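PDB 3B8B: CysQ, sulfite synthesis pathway protein from Bacteroides thetaiotaomicron VPI-5482, which probably hydrolyses adenosine 3',5'-bisphosphate to AMP and phosphate with the help of magnesium, as a member of the inositol monophosphatase superfamily. Local coordinates for residues Phe80-Glu85 with Thr100-Asp105; Ala93-Trp98 with Arg273-Asp278; Thr121-Leu126 with Thr249-Ala254. All blocks are in the same frame, centred on the assembly; numbering follows the deposited sequence.

Interaction 1 (Phe80-Glu85 with Thr100-Asp105)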
ATOM      1  N   PHE A  80      15.490  10.872   5.402  1.00 21.55           N
ATOM      2  CA  PHE A  80      14.353  10.704   6.273  1.00 20.99           C
ATOM      3  C   PHE A  80      14.403   9.401   7.062  1.00 20.96           C
ATOM      4  O   PHE A  80      14.747   8.348   6.513  1.00 20.64           O
ATOM      5  CB  PHE A  80      13.047  10.757   5.446  1.00 20.81           C
ATOM      6  CG  PHE A  80      12.944  11.980   4.587  1.00 19.76           C
ATOM      7  CD1 PHE A  80      12.961  13.244   5.148  1.00 23.56           C
ATOM      8  CD2 PHE A  80      12.876  11.874   3.218  1.00 22.71           C
ATOM      9  CE1 PHE A  80      12.914  14.389   4.340  1.00 22.29           C
ATOM     10  CE2 PHE A  80      12.811  13.021   2.417  1.00 22.41           C
ATOM     11  CZ  PHE A  80      12.826  14.258   2.974  1.00 21.78           C
ATOM     12  N   PRO A  81      14.007   9.455   8.328  1.00 21.49           N
ATOM     13  CA  PRO A  81      13.970   8.279   9.180  1.00 21.91           C
ATOM     14  C   PRO A  81      12.888   7.278   8.751  1.00 21.79           C
ATOM     15  O   PRO A  81      11.952   7.643   8.038  1.00 21.32           O
ATOM     16  CB  PRO A  81      13.673   8.865  10.562  1.00 23.08           C
ATOM     17  CG  PRO A  81      12.944  10.108  10.269  1.00 23.20           C
ATOM     18  CD  PRO A  81      13.529  10.652   9.052  1.00 22.27           C
ATOM     19  N   VAL A  82      13.034   6.032   9.200  1.00 21.97           N
ATOM     20  CA  VAL A  82      12.203   4.917   8.769  1.00 21.92           C
ATOM     21  C   VAL A  82      11.454   4.284   9.926  1.00 22.56           C
ATOM     22  O   VAL A  82      12.064   3.893  10.953  1.00 23.22           O
ATOM     23  CB  VAL A  82      13.058   3.797   8.093  1.00 22.47           C
ATOM     24  CG1 VAL A  82      12.194   2.648   7.634  1.00 22.81           C
ATOM     25  CG2 VAL A  82      13.903   4.371   6.954  1.00 23.46           C
ATOM     26  N   LEU A  83      10.140   4.207   9.764  1.00 22.32           N
ATOM     27  CA  LEU A  83       9.257   3.506  10.669  1.00 23.70           C
ATOM     28  C   LEU A  83       8.751   2.292   9.907  1.00 24.55           C
ATOM     29  O   LEU A  83       7.903   2.417   9.010  1.00 22.90           O
ATOM     30  CB  LEU A  83       8.114   4.408  11.096  1.00 22.59           C
ATOM     31  CG  LEU A  83       7.030   3.770  11.967  1.00 24.08           C
ATOM     32  CD1 LEU A  83       7.661   3.251  13.266  1.00 24.22           C
ATOM     33  CD2 LEU A  83       5.944   4.784  12.231  1.00 24.37           C
ATOM     34  N   SER A  84       9.310   1.128  10.235  1.00 27.18           N
ATOM     35  CA  SER A  84       8.991  -0.141   9.533  1.00 27.51           C
ATOM     36  C   SER A  84       8.278  -1.095  10.435  1.00 30.17           C
ATOM     37  O   SER A  84       8.585  -1.216  11.638  1.00 29.84           O
ATOM     38  CB  SER A  84      10.258  -0.833   9.011  1.00 29.36           C
ATOM     39  OG  SER A  84       9.959  -2.102   8.390  1.00 28.53           O
ATOM     40  N   GLU A  85       7.354  -1.839   9.830  1.00 30.97           N
ATOM     41  CA  GLU A  85       6.700  -2.944  10.502  1.00 32.21           C
ATOM     42  C   GLU A  85       7.716  -3.961  11.064  1.00 32.98           C
ATOM     43  O   GLU A  85       7.454  -4.547  12.137  1.00 33.02           O
ATOM     44  CB  GLU A  85       5.750  -3.616   9.500  1.00 31.39           C
ATOM     45  CG  GLU A  85       4.915  -4.839  10.038  1.00 31.96           C
ATOM     46  CD  GLU A  85       5.770  -6.097  10.230  1.00 35.33           C
ATOM     47  OE1 GLU A  85       6.746  -6.293   9.461  1.00 31.72           O
ATOM     48  OE2 GLU A  85       5.456  -6.894  11.154  1.00 38.45           O
ATOM     49  N   THR A 100       8.969  14.480   8.831  1.00 21.90           N
ATOM     50  CA  THR A 100       8.951  13.716   7.586  1.00 22.06           C
ATOM     51  C   THR A 100       9.611  12.378   7.853  1.00 21.40           C
ATOM     52  O   THR A 100      10.699  12.307   8.452  1.00 21.11           O
ATOM     53  CB  THR A 100       9.664  14.424   6.422  1.00 22.62           C
ATOM     54  OG1 THR A 100       9.166  15.760   6.299  1.00 24.09           O
ATOM     55  CG2 THR A 100       9.472  13.658   5.101  1.00 22.04           C
ATOM     56  N   LEU A 101       8.921  11.312   7.463  1.00 20.11           N
ATOM     57  CA  LEU A 101       9.395   9.963   7.730  1.00 19.50           C
ATOM     58  C   LEU A 101       8.849   8.985   6.710  1.00 19.57           C
ATOM     59  O   LEU A 101       7.798   9.220   6.105  1.00 19.49           O
ATOM     60  CB  LEU A 101       9.009   9.505   9.141  1.00 20.00           C
ATOM     61  CG  LEU A 101       7.528   9.171   9.384  1.00 20.07           C
ATOM     62  CD1 LEU A 101       7.352   8.332  10.671  1.00 22.57           C
ATOM     63  CD2 LEU A 101       6.708  10.442   9.460  1.00 21.80           C
ATOM     64  N   TRP A 102       9.567   7.878   6.543  1.00 18.57           N
ATOM     65  CA  TRP A 102       9.071   6.751   5.780  1.00 18.49           C
ATOM     66  C   TRP A 102       8.247   5.871   6.715  1.00 18.86           C
ATOM     67  O   TRP A 102       8.644   5.614   7.850  1.00 19.67           O
ATOM     68  CB  TRP A 102      10.214   5.910   5.230  1.00 18.41           C
ATOM     69  CG  TRP A 102      11.098   6.634   4.267  1.00 17.34           C
ATOM     70  CD1 TRP A 102      12.355   7.133   4.497  1.00 18.72           C
ATOM     71  CD2 TRP A 102      10.802   6.916   2.891  1.00 16.48           C
ATOM     72  NE1 TRP A 102      12.846   7.715   3.351  1.00 18.87           N
ATOM     73  CE2 TRP A 102      11.916   7.615   2.355  1.00 17.56           C
ATOM     74  CE3 TRP A 102       9.707   6.648   2.053  1.00 17.85           C
ATOM     75  CZ2 TRP A 102      11.965   8.025   1.015  1.00 16.96           C
ATOM     76  CZ3 TRP A 102       9.749   7.095   0.726  1.00 18.49           C
ATOM     77  CH2 TRP A 102      10.867   7.753   0.225  1.00 18.46           C
ATOM     78  N   ILE A 103       7.104   5.406   6.224  1.00 18.60           N
ATOM     79  CA  ILE A 103       6.274   4.433   6.934  1.00 18.87           C
ATOM     80  C   ILE A 103       6.111   3.228   6.011  1.00 18.21           C
ATOM     81  O   ILE A 103       5.572   3.346   4.884  1.00 18.90           O
ATOM     82  CB  ILE A 103       4.911   5.001   7.366  1.00 19.03           C
ATOM     83  CG1 ILE A 103       5.109   6.267   8.199  1.00 20.25           C
ATOM     84  CG2 ILE A 103       4.147   3.940   8.202  1.00 19.03           C
ATOM     85  CD1 ILE A 103       3.830   6.826   8.833  1.00 20.30           C
ATOM     86  N   VAL A 104       6.604   2.085   6.490  1.00 19.33           N
ATOM     87  CA  VAL A 104       6.844   0.908   5.637  1.00 19.19           C
ATOM     88  C   VAL A 104       6.264  -0.382   6.197  1.00 17.87           C
ATOM     89  O   VAL A 104       6.409  -0.654   7.383  1.00 18.69           O
ATOM     90  CB  VAL A 104       8.366   0.710   5.487  1.00 19.88           C
ATOM     91  CG1 VAL A 104       8.693  -0.601   4.747  1.00 22.82           C
ATOM     92  CG2 VAL A 104       8.992   1.932   4.767  1.00 19.54           C
ATOM     93  N   ASP A 105       5.600  -1.156   5.347  1.00 18.90           N
ATOM     94  CA  ASP A 105       5.345  -2.564   5.646  1.00 18.56           C
ATOM     95  C   ASP A 105       5.993  -3.381   4.544  1.00 19.00           C
ATOM     96  O   ASP A 105       5.518  -3.379   3.416  1.00 19.56           O
ATOM     97  CB  ASP A 105       3.872  -2.919   5.782  1.00 19.92           C
ATOM     98  CG  ASP A 105       3.668  -4.355   6.287  1.00 21.13           C
ATOM     99  OD1 ASP A 105       4.653  -5.116   6.394  1.00 22.04           O
ATOM    100  OD2 ASP A 105       2.493  -4.707   6.618  1.00 21.30           O
TER

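Interaction 2 (Ala93-Trp98 with Arg273-Asp278). With SO4 (sulfate ion), chain G.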
ATOM      1  N   ALA A  93       8.316   8.682  21.707  1.00 39.29           N
ATOM      2  CA  ALA A  93       9.148   9.840  22.028  1.00 38.66           C
ATOM      3  C   ALA A  93      10.232  10.089  20.972  1.00 37.95           C
ATOM      4  O   ALA A  93      10.540  11.236  20.663  1.00 38.75           O
ATOM      5  CB  ALA A  93       9.768   9.676  23.404  1.00 38.56           C
ATOM      6  N   VAL A  94      10.804   9.016  20.426  1.00 36.78           N
ATOM      7  CA  VAL A  94      11.812   9.115  19.368  1.00 36.10           C
ATOM      8  C   VAL A  94      11.208   9.721  18.088  1.00 34.88           C
ATOM      9  O   VAL A  94      11.710  10.711  17.547  1.00 35.45           O
ATOM     10  CB  VAL A  94      12.401   7.708  19.013  1.00 36.57           C
ATOM     11  CG1 VAL A  94      13.414   7.813  17.861  1.00 38.18           C
ATOM     12  CG2 VAL A  94      13.039   7.045  20.250  1.00 38.93           C
ATOM     13  N   ARG A  95      10.118   9.128  17.618  1.00 32.73           N
ATOM     14  CA  ARG A  95       9.572   9.485  16.300  1.00 31.42           C
ATOM     15  C   ARG A  95       8.606  10.671  16.299  1.00 30.47           C
ATOM     16  O   ARG A  95       8.325  11.241  15.254  1.00 29.20           O
ATOM     17  CB  ARG A  95       8.946   8.262  15.616  1.00 31.03           C
ATOM     18  CG  ARG A  95       7.807   7.634  16.361  1.00 29.97           C
ATOM     19  CD  ARG A  95       7.254   6.447  15.621  1.00 29.27           C
ATOM     20  NE  ARG A  95       6.252   5.808  16.450  1.00 27.01           N
ATOM     21  CZ  ARG A  95       5.007   6.242  16.594  1.00 26.45           C
ATOM     22  NH1 ARG A  95       4.190   5.583  17.407  1.00 27.78           N
ATOM     23  NH2 ARG A  95       4.567   7.319  15.947  1.00 24.63           N
ATOM     24  N   ARG A  96       8.117  11.070  17.461  0.50 30.29           N
ATOM     25  CA  ARG A  96       7.146  12.152  17.524  0.50 30.63           C
ATOM     26  C   ARG A  96       7.696  13.476  16.958  0.50 30.49           C
ATOM     27  O   ARG A  96       6.933  14.331  16.514  0.50 31.27           O
ATOM     28  CB  ARG A  96       6.682  12.303  18.970  0.50 30.88           C
ATOM     29  CG  ARG A  96       5.769  13.448  19.263  0.50 31.72           C
ATOM     30  CD  ARG A  96       5.708  13.611  20.765  0.50 31.48           C
ATOM     31  NE  ARG A  96       4.574  14.411  21.177  0.50 32.90           N
ATOM     32  CZ  ARG A  96       4.017  14.366  22.380  0.50 33.20           C
ATOM     33  NH1 ARG A  96       4.486  13.553  23.328  0.50 33.96           N
ATOM     34  NH2 ARG A  96       2.972  15.141  22.636  0.50 34.69           N
ATOM     35  N   GLY A  97       9.014  13.649  16.967  1.00 30.00           N
ATOM     36  CA  GLY A  97       9.626  14.839  16.382  1.00 29.77           C
ATOM     37  C   GLY A  97      10.033  14.717  14.924  1.00 29.40           C
ATOM     38  O   GLY A  97      10.637  15.645  14.384  1.00 30.19           O
ATOM     39  N   TRP A  98       9.738  13.584  14.297  1.00 28.18           N
ATOM     40  CA  TRP A  98      10.015  13.397  12.869  1.00 28.08           C
ATOM     41  C   TRP A  98       8.874  13.980  12.069  1.00 27.65           C
ATOM     42  O   TRP A  98       7.811  13.332  11.948  1.00 29.87           O
ATOM     43  CB  TRP A  98      10.127  11.916  12.528  1.00 28.55           C
ATOM     44  CG  TRP A  98      11.213  11.176  13.200  1.00 28.59           C
ATOM     45  CD1 TRP A  98      12.255  11.697  13.931  1.00 30.15           C
ATOM     46  CD2 TRP A  98      11.402   9.758  13.186  1.00 29.24           C
ATOM     47  NE1 TRP A  98      13.056  10.682  14.385  1.00 29.99           N
ATOM     48  CE2 TRP A  98      12.563   9.483  13.934  1.00 30.80           C
ATOM     49  CE3 TRP A  98      10.695   8.690  12.620  1.00 29.87           C
ATOM     50  CZ2 TRP A  98      13.044   8.180  14.119  1.00 30.69           C
ATOM     51  CZ3 TRP A  98      11.175   7.400  12.801  1.00 29.98           C
ATOM     52  CH2 TRP A  98      12.333   7.158  13.559  1.00 30.37           C
ATOM     53  N   ARG A 273      -4.686   9.959   9.688  1.00 19.20           N
ATOM     54  CA  ARG A 273      -3.467  10.716  10.020  1.00 20.69           C
ATOM     55  C   ARG A 273      -2.379   9.751  10.445  1.00 20.54           C
ATOM     56  O   ARG A 273      -2.661   8.647  10.899  1.00 20.26           O
ATOM     57  CB  ARG A 273      -3.738  11.703  11.163  1.00 21.89           C
ATOM     58  CG  ARG A 273      -4.856  12.690  10.907  1.00 25.85           C
ATOM     59  CD  ARG A 273      -4.729  13.329   9.537  1.00 32.35           C
ATOM     60  NE  ARG A 273      -5.624  14.469   9.325  1.00 33.53           N
ATOM     61  CZ  ARG A 273      -5.603  15.211   8.213  1.00 37.07           C
ATOM     62  NH1 ARG A 273      -4.743  14.933   7.234  1.00 34.69           N
ATOM     63  NH2 ARG A 273      -6.436  16.248   8.086  1.00 37.87           N
ATOM     64  N   TYR A 274      -1.124  10.186  10.325  1.00 19.50           N
ATOM     65  CA  TYR A 274       0.013   9.295  10.498  1.00 18.97           C
ATOM     66  C   TYR A 274       1.041   9.814  11.497  1.00 19.20           C
ATOM     67  O   TYR A 274       0.991  10.983  11.929  1.00 19.12           O
ATOM     68  CB  TYR A 274       0.661   8.988   9.145  1.00 18.56           C
ATOM     69  CG  TYR A 274      -0.312   8.287   8.222  1.00 18.81           C
ATOM     70  CD1 TYR A 274      -1.212   9.006   7.443  1.00 18.57           C
ATOM     71  CD2 TYR A 274      -0.394   6.894   8.194  1.00 17.92           C
ATOM     72  CE1 TYR A 274      -2.163   8.351   6.627  1.00 19.46           C
ATOM     73  CE2 TYR A 274      -1.322   6.249   7.394  1.00 17.94           C
ATOM     74  CZ  TYR A 274      -2.215   6.970   6.623  1.00 17.71           C
ATOM     75  OH  TYR A 274      -3.135   6.278   5.835  1.00 18.60           O
ATOM     76  N   ASN A 275       1.934   8.902  11.880  1.00 19.45           N
ATOM     77  CA  ASN A 275       2.924   9.100  12.923  1.00 19.72           C
ATOM     78  C   ASN A 275       2.252   9.436  14.246  1.00 19.73           C
ATOM     79  O   ASN A 275       2.736  10.254  15.034  1.00 20.23           O
ATOM     80  CB  ASN A 275       3.959  10.159  12.546  1.00 19.90           C
ATOM     81  CG  ASN A 275       5.231  10.041  13.394  1.00 20.61           C
ATOM     82  OD1 ASN A 275       5.563   8.951  13.856  1.00 22.68           O
ATOM     83  ND2 ASN A 275       5.950  11.139  13.554  1.00 20.10           N
ATOM     84  N   LYS A 276       1.126   8.771  14.483  1.00 19.67           N
ATOM     85  CA  LYS A 276       0.344   8.981  15.699  1.00 20.59           C
ATOM     86  C   LYS A 276       0.997   8.274  16.878  1.00 22.19           C
ATOM     87  O   LYS A 276       1.842   7.404  16.691  1.00 22.80           O
ATOM     88  CB  LYS A 276      -1.071   8.431  15.506  1.00 20.25           C
ATOM     89  CG  LYS A 276      -1.834   8.998  14.308  1.00 20.47           C
ATOM     90  CD  LYS A 276      -3.305   8.595  14.338  1.00 19.43           C
ATOM     91  CE  LYS A 276      -3.512   7.118  14.634  1.00 21.30           C
ATOM     92  NZ  LYS A 276      -2.824   6.205  13.623  1.00 19.91           N
ATOM     93  N   GLU A 277       0.557   8.605  18.096  1.00 23.82           N
ATOM     94  CA  GLU A 277       1.051   7.916  19.276  1.00 25.45           C
ATOM     95  C   GLU A 277       0.757   6.427  19.194  1.00 24.25           C
ATOM     96  O   GLU A 277       1.643   5.599  19.462  1.00 25.06           O
ATOM     97  CB  GLU A 277       0.479   8.514  20.561  1.00 25.78           C
ATOM     98  CG  GLU A 277       1.056   7.849  21.785  1.00 28.10           C
ATOM     99  CD  GLU A 277       0.910   8.685  23.021  1.00 30.33           C
ATOM    100  OE1 GLU A 277      -0.069   9.482  23.090  1.00 35.64           O
ATOM    101  OE2 GLU A 277       1.787   8.531  23.905  1.00 35.42           O
ATOM    102  N   ASP A 278      -0.455   6.094  18.774  1.00 23.04           N
ATOM    103  CA  ASP A 278      -0.844   4.723  18.542  1.00 23.10           C
ATOM    104  C   ASP A 278      -0.869   4.482  17.038  1.00 22.03           C
ATOM    105  O   ASP A 278      -1.635   5.137  16.304  1.00 20.93           O
ATOM    106  CB  ASP A 278      -2.225   4.439  19.118  1.00 23.29           C
ATOM    107  CG  ASP A 278      -2.546   2.949  19.173  1.00 26.47           C
ATOM    108  OD1 ASP A 278      -2.143   2.152  18.305  1.00 25.32           O
ATOM    109  OD2 ASP A 278      -3.228   2.551  20.146  1.00 31.59           O
TER
HETATM  110  S   SO4 G 274      -1.738  11.373  18.270  1.00 67.90           S
HETATM  111  O1  SO4 G 274      -2.968  10.572  18.215  1.00 68.86           O
HETATM  112  O2  SO4 G 274      -1.462  11.985  16.963  1.00 69.50           O
HETATM  113  O3  SO4 G 274      -0.615  10.525  18.628  1.00 67.52           O
HETATM  114  O4  SO4 G 274      -1.887  12.417  19.289  1.00 69.97           O
HETATM  115  O   HOH W   1       4.895  13.654  12.685  1.00 35.62           O

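Interaction 3 (Thr121-Leu126 with Thr249-Ala254)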
ATOM      1  N   THR A 121       1.697  -7.650  -0.602  1.00 18.99           N
ATOM      2  CA  THR A 121       2.264  -6.430  -1.151  1.00 19.39           C
ATOM      3  C   THR A 121       3.435  -5.918  -0.302  1.00 18.99           C
ATOM      4  O   THR A 121       3.553  -6.216   0.895  1.00 18.96           O
ATOM      5  CB  THR A 121       1.219  -5.288  -1.164  1.00 20.16           C
ATOM      6  OG1 THR A 121       0.766  -5.060   0.184  1.00 20.98           O
ATOM      7  CG2 THR A 121       0.009  -5.614  -2.071  1.00 19.93           C
ATOM      8  N   VAL A 122       4.274  -5.127  -0.952  1.00 17.75           N
ATOM      9  CA  VAL A 122       5.270  -4.283  -0.295  1.00 17.72           C
ATOM     10  C   VAL A 122       4.700  -2.862  -0.282  1.00 17.93           C
ATOM     11  O   VAL A 122       4.164  -2.406  -1.311  1.00 18.18           O
ATOM     12  CB  VAL A 122       6.601  -4.295  -1.074  1.00 18.01           C
ATOM     13  CG1 VAL A 122       7.673  -3.487  -0.322  1.00 18.39           C
ATOM     14  CG2 VAL A 122       7.102  -5.741  -1.333  1.00 18.58           C
ATOM     15  N   ASN A 123       4.809  -2.171   0.861  1.00 18.66           N
ATOM     16  CA  ASN A 123       4.190  -0.852   1.059  1.00 18.48           C
ATOM     17  C   ASN A 123       5.213   0.147   1.607  1.00 18.24           C
ATOM     18  O   ASN A 123       5.775  -0.081   2.686  1.00 18.96           O
ATOM     19  CB  ASN A 123       2.991  -0.906   2.018  1.00 18.67           C
ATOM     20  CG  ASN A 123       1.911  -1.832   1.516  1.00 19.39           C
ATOM     21  OD1 ASN A 123       0.960  -1.382   0.907  1.00 20.23           O
ATOM     22  ND2 ASN A 123       2.108  -3.148   1.725  1.00 20.95           N
ATOM     23  N   ILE A 124       5.474   1.208   0.845  1.00 17.96           N
ATOM     24  CA  ILE A 124       6.413   2.289   1.251  1.00 18.22           C
ATOM     25  C   ILE A 124       5.755   3.657   1.034  1.00 18.13           C
ATOM     26  O   ILE A 124       5.331   3.967  -0.076  1.00 18.74           O
ATOM     27  CB  ILE A 124       7.734   2.210   0.489  1.00 18.35           C
ATOM     28  CG1 ILE A 124       8.448   0.878   0.777  1.00 19.03           C
ATOM     29  CG2 ILE A 124       8.654   3.396   0.902  1.00 18.62           C
ATOM     30  CD1 ILE A 124       9.702   0.692  -0.107  1.00 20.30           C
ATOM     31  N   ALA A 125       5.625   4.439   2.107  1.00 18.38           N
ATOM     32  CA  ALA A 125       5.086   5.780   2.047  1.00 17.80           C
ATOM     33  C   ALA A 125       6.074   6.778   2.632  1.00 17.83           C
ATOM     34  O   ALA A 125       6.737   6.474   3.647  1.00 18.27           O
ATOM     35  CB  ALA A 125       3.773   5.867   2.861  1.00 18.77           C
ATOM     36  N   LEU A 126       6.098   7.961   2.037  1.00 18.40           N
ATOM     37  CA  LEU A 126       6.716   9.137   2.669  1.00 18.86           C
ATOM     38  C   LEU A 126       5.566   9.949   3.233  1.00 19.21           C
ATOM     39  O   LEU A 126       4.624  10.315   2.501  1.00 20.13           O
ATOM     40  CB  LEU A 126       7.531   9.990   1.691  1.00 18.66           C
ATOM     41  CG  LEU A 126       8.433  11.018   2.379  1.00 20.23           C
ATOM     42  CD1 LEU A 126       9.529  10.327   3.189  1.00 19.30           C
ATOM     43  CD2 LEU A 126       8.995  11.973   1.328  1.00 20.96           C
ATOM     44  N   THR A 249      -1.728   1.247   5.311  1.00 19.07           N
ATOM     45  CA  THR A 249      -2.537   2.180   4.557  1.00 18.54           C
ATOM     46  C   THR A 249      -1.781   3.365   3.945  1.00 18.15           C
ATOM     47  O   THR A 249      -2.252   3.942   2.967  1.00 17.94           O
ATOM     48  CB  THR A 249      -3.705   2.750   5.393  1.00 18.56           C
ATOM     49  OG1 THR A 249      -3.231   3.469   6.519  1.00 19.01           O
ATOM     50  CG2 THR A 249      -4.669   1.602   5.853  1.00 19.08           C
ATOM     51  N   ALA A 250      -0.654   3.753   4.534  1.00 18.61           N
ATOM     52  CA  ALA A 250      -0.024   5.007   4.167  1.00 18.56           C
ATOM     53  C   ALA A 250       0.314   5.075   2.676  1.00 18.39           C
ATOM     54  O   ALA A 250       0.006   6.070   2.004  1.00 18.54           O
ATOM     55  CB  ALA A 250       1.237   5.250   5.045  1.00 18.69           C
ATOM     56  N   ALA A 251       0.941   4.027   2.156  1.00 18.68           N
ATOM     57  CA  ALA A 251       1.338   4.042   0.758  1.00 18.45           C
ATOM     58  C   ALA A 251       0.120   4.156  -0.166  1.00 18.62           C
ATOM     59  O   ALA A 251       0.085   4.997  -1.070  1.00 18.18           O
ATOM     60  CB  ALA A 251       2.189   2.792   0.418  1.00 18.34           C
ATOM     61  N   GLY A 252      -0.872   3.306   0.073  1.00 18.30           N
ATOM     62  CA  GLY A 252      -2.084   3.320  -0.729  1.00 18.15           C
ATOM     63  C   GLY A 252      -2.822   4.642  -0.620  1.00 17.39           C
ATOM     64  O   GLY A 252      -3.419   5.125  -1.588  1.00 18.14           O
ATOM     65  N   HIS A 253      -2.769   5.244   0.551  1.00 17.81           N
ATOM     66  CA  HIS A 253      -3.428   6.521   0.820  1.00 18.32           C
ATOM     67  C   HIS A 253      -2.792   7.628  -0.032  1.00 17.90           C
ATOM     68  O   HIS A 253      -3.494   8.437  -0.622  1.00 18.32           O
ATOM     69  CB  HIS A 253      -3.342   6.774   2.326  1.00 17.78           C
ATOM     70  CG  HIS A 253      -4.131   7.933   2.822  1.00 19.26           C
ATOM     71  ND1 HIS A 253      -4.291   8.154   4.163  1.00 18.96           N
ATOM     72  CD2 HIS A 253      -4.787   8.932   2.186  1.00 18.03           C
ATOM     73  CE1 HIS A 253      -5.021   9.245   4.347  1.00 18.60           C
ATOM     74  NE2 HIS A 253      -5.333   9.742   3.161  1.00 18.65           N
ATOM     75  N   ALA A 254      -1.460   7.652  -0.148  1.00 18.54           N
ATOM     76  CA  ALA A 254      -0.819   8.617  -1.032  1.00 18.73           C
ATOM     77  C   ALA A 254      -1.271   8.420  -2.478  1.00 18.93           C
ATOM     78  O   ALA A 254      -1.526   9.381  -3.207  1.00 18.78           O
ATOM     79  CB  ALA A 254       0.714   8.503  -0.924  1.00 17.81           C
TER
HETATM   80  O   HOH W   2      -0.665   0.873   1.678  1.00 15.12           O

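Interaction 1 (Phe80-Glu85 with Thr100-Asp105)
F80 lays one face of its ring against T100, whose CG2 sits 3.5 Å above the ring plane, nearer the CD1-CE1 side than the centre, in a CH-pi contact. A chi1 of -53°, with CG anti to the carbonyl carbon, swings the F80 ring over this methyl. F80 CB separately rests 3.8 Å from W102 CD1. Cutting F80 back to an alanine is likely to leave the T100 CG2 methyl without the ring face it lies on and to open a gap toward L126, which the ring also touches. The indole of W102 turns its edge to the backbone here, the carbonyl O of F80 lying in the ring plane, and its NE1 bonds to T78. From V82 to S84 the segments run as neighbouring parallel strands, 82-84 being the outermost strand beside 100-108 in the mixed sheet of the inositol monophosphatase fold. Four backbone bonds zip them: W102 N to P81 O (2.8 Å), L83 N to W102 O, V104 N to L83 O and E85 N to V104 O. On one face V82 CG2 approaches W102 CD1, with V104 beyond, against helix 59-75; S84 OG on this face bonds to H68. On the other, L83 runs alongside L101, L83 CB 4.0 Å from L101 CD1. Packing is looser where the strands end at the predicted magnesium site. There E85 and D105, both predicted ligands, extend next to each other, their carboxylate planes 33° apart and E85 OE1 3.9 Å from D105 OD1. D64 lies near E85 OE1, and D108 and D248 near D105 OD2. E85 is partly exposed, whereas D105 is buried and its OD1 accepts a bond from the backbone N of L107.

Interaction 2 (Ala93-Trp98 with Arg273-Asp278)
R95, in helix 92-95, reaches into the loop between strands 261-265 and 280-288, joining two surface elements of the inositol monophosphatase fold that lie far apart in the chain. Its CB starts 3.9 Å from N275 OD1. CG stands between the backbone N and the carbonyl carbon (chi1 61°), and from there the chain runs extended to NE, CG and CD passing alongside the same amide oxygen, with CD 3.5 Å from it. The two side chains thus pass head to tail, guanidinium and amide planes 53° apart. At the tip, NH2 donates to N275 OD1 (2.8 Å) and to the carbonyl O of K276, both acceptors close to the guanidinium plane. NH1 grips that K276 oxygen as well, at 3.1 Å, and makes a weak bond to E277 O. The planar group is therefore fixed in rotation by oxygens along its edge, and two nitrogens share one carbonyl. N275 returns the bond: its ND2 donates to R95 O, nearly straight at 171°, closing a reciprocal pair between the two residues. This carbonyl also takes W98 N, which closes the type I turn R95 to W98, and the two donors arrive from opposite faces of its plane. The backbone N of N275 bonds to E246, whose carboxylate also pairs with K276 NZ. A water also joins the segments, accepting from N275 ND2 at 2.9 Å and donating to W98 O.

Interaction 3 (Thr121-Leu126 with Thr249-Ala254)
A125 presses its methyl onto the methyl of A250, the two CB atoms only 3.4 Å apart, tighter than usual van der Waals contact. Strand 121-128 of the mixed sheet here carries helix 246-258 on one face, a helix-on-sheet layer in the core of the inositol monophosphatase fold; the segment axes approach to 6.3 Å and cross at 67°. The small side chains of A125, A250 and A251 are consistent with so close an approach. A251 sets its CB 3.4 Å from the carbonyl O of I124 and 4.1 Å from N123 CB, while A125 CB touches the backbone N of A251. I124 and L126 point to the other face of the strand, where I124 meets helix 20-43. N123 supplies the polar part. Its amide ND2 donates to T121 OG1 at 2.8 Å, along a direction tilted 17° from the amide plane. S224 bonds to both N123 OD1 and T121 OG1, helping to hold the amide in place. The helix is kinked here, with the N of A251 and G252 lacking a bond to the preceding turn. A water takes over for G252, accepting from its backbone N at 2.9 Å and donating to N123 OD1.

Interactions 1 and 3 share one sheet: strand 100-105 lies between 82-84 and 121-126, and its I103 N and D105 N probably bond to A125 O (2.8 Å) and N123 O. Their centres are about 10 Å apart. Interaction 2 flanks interaction 1, P81 CG touching W98 CD2 at 3.3 Å, and it reaches interaction 3 through Y274, whose OH lies 2.8 Å from H253 ND1. E85 and D105 of interaction 1 belong to the predicted magnesium site with D108 and D248, and N123 of interaction 3 has its side chain about 4 Å from those of D105 and D108. Interaction 2 stays farther off, K276 about 11 Å from D248 and R95 about 12 Å from E85, side chain to side chain.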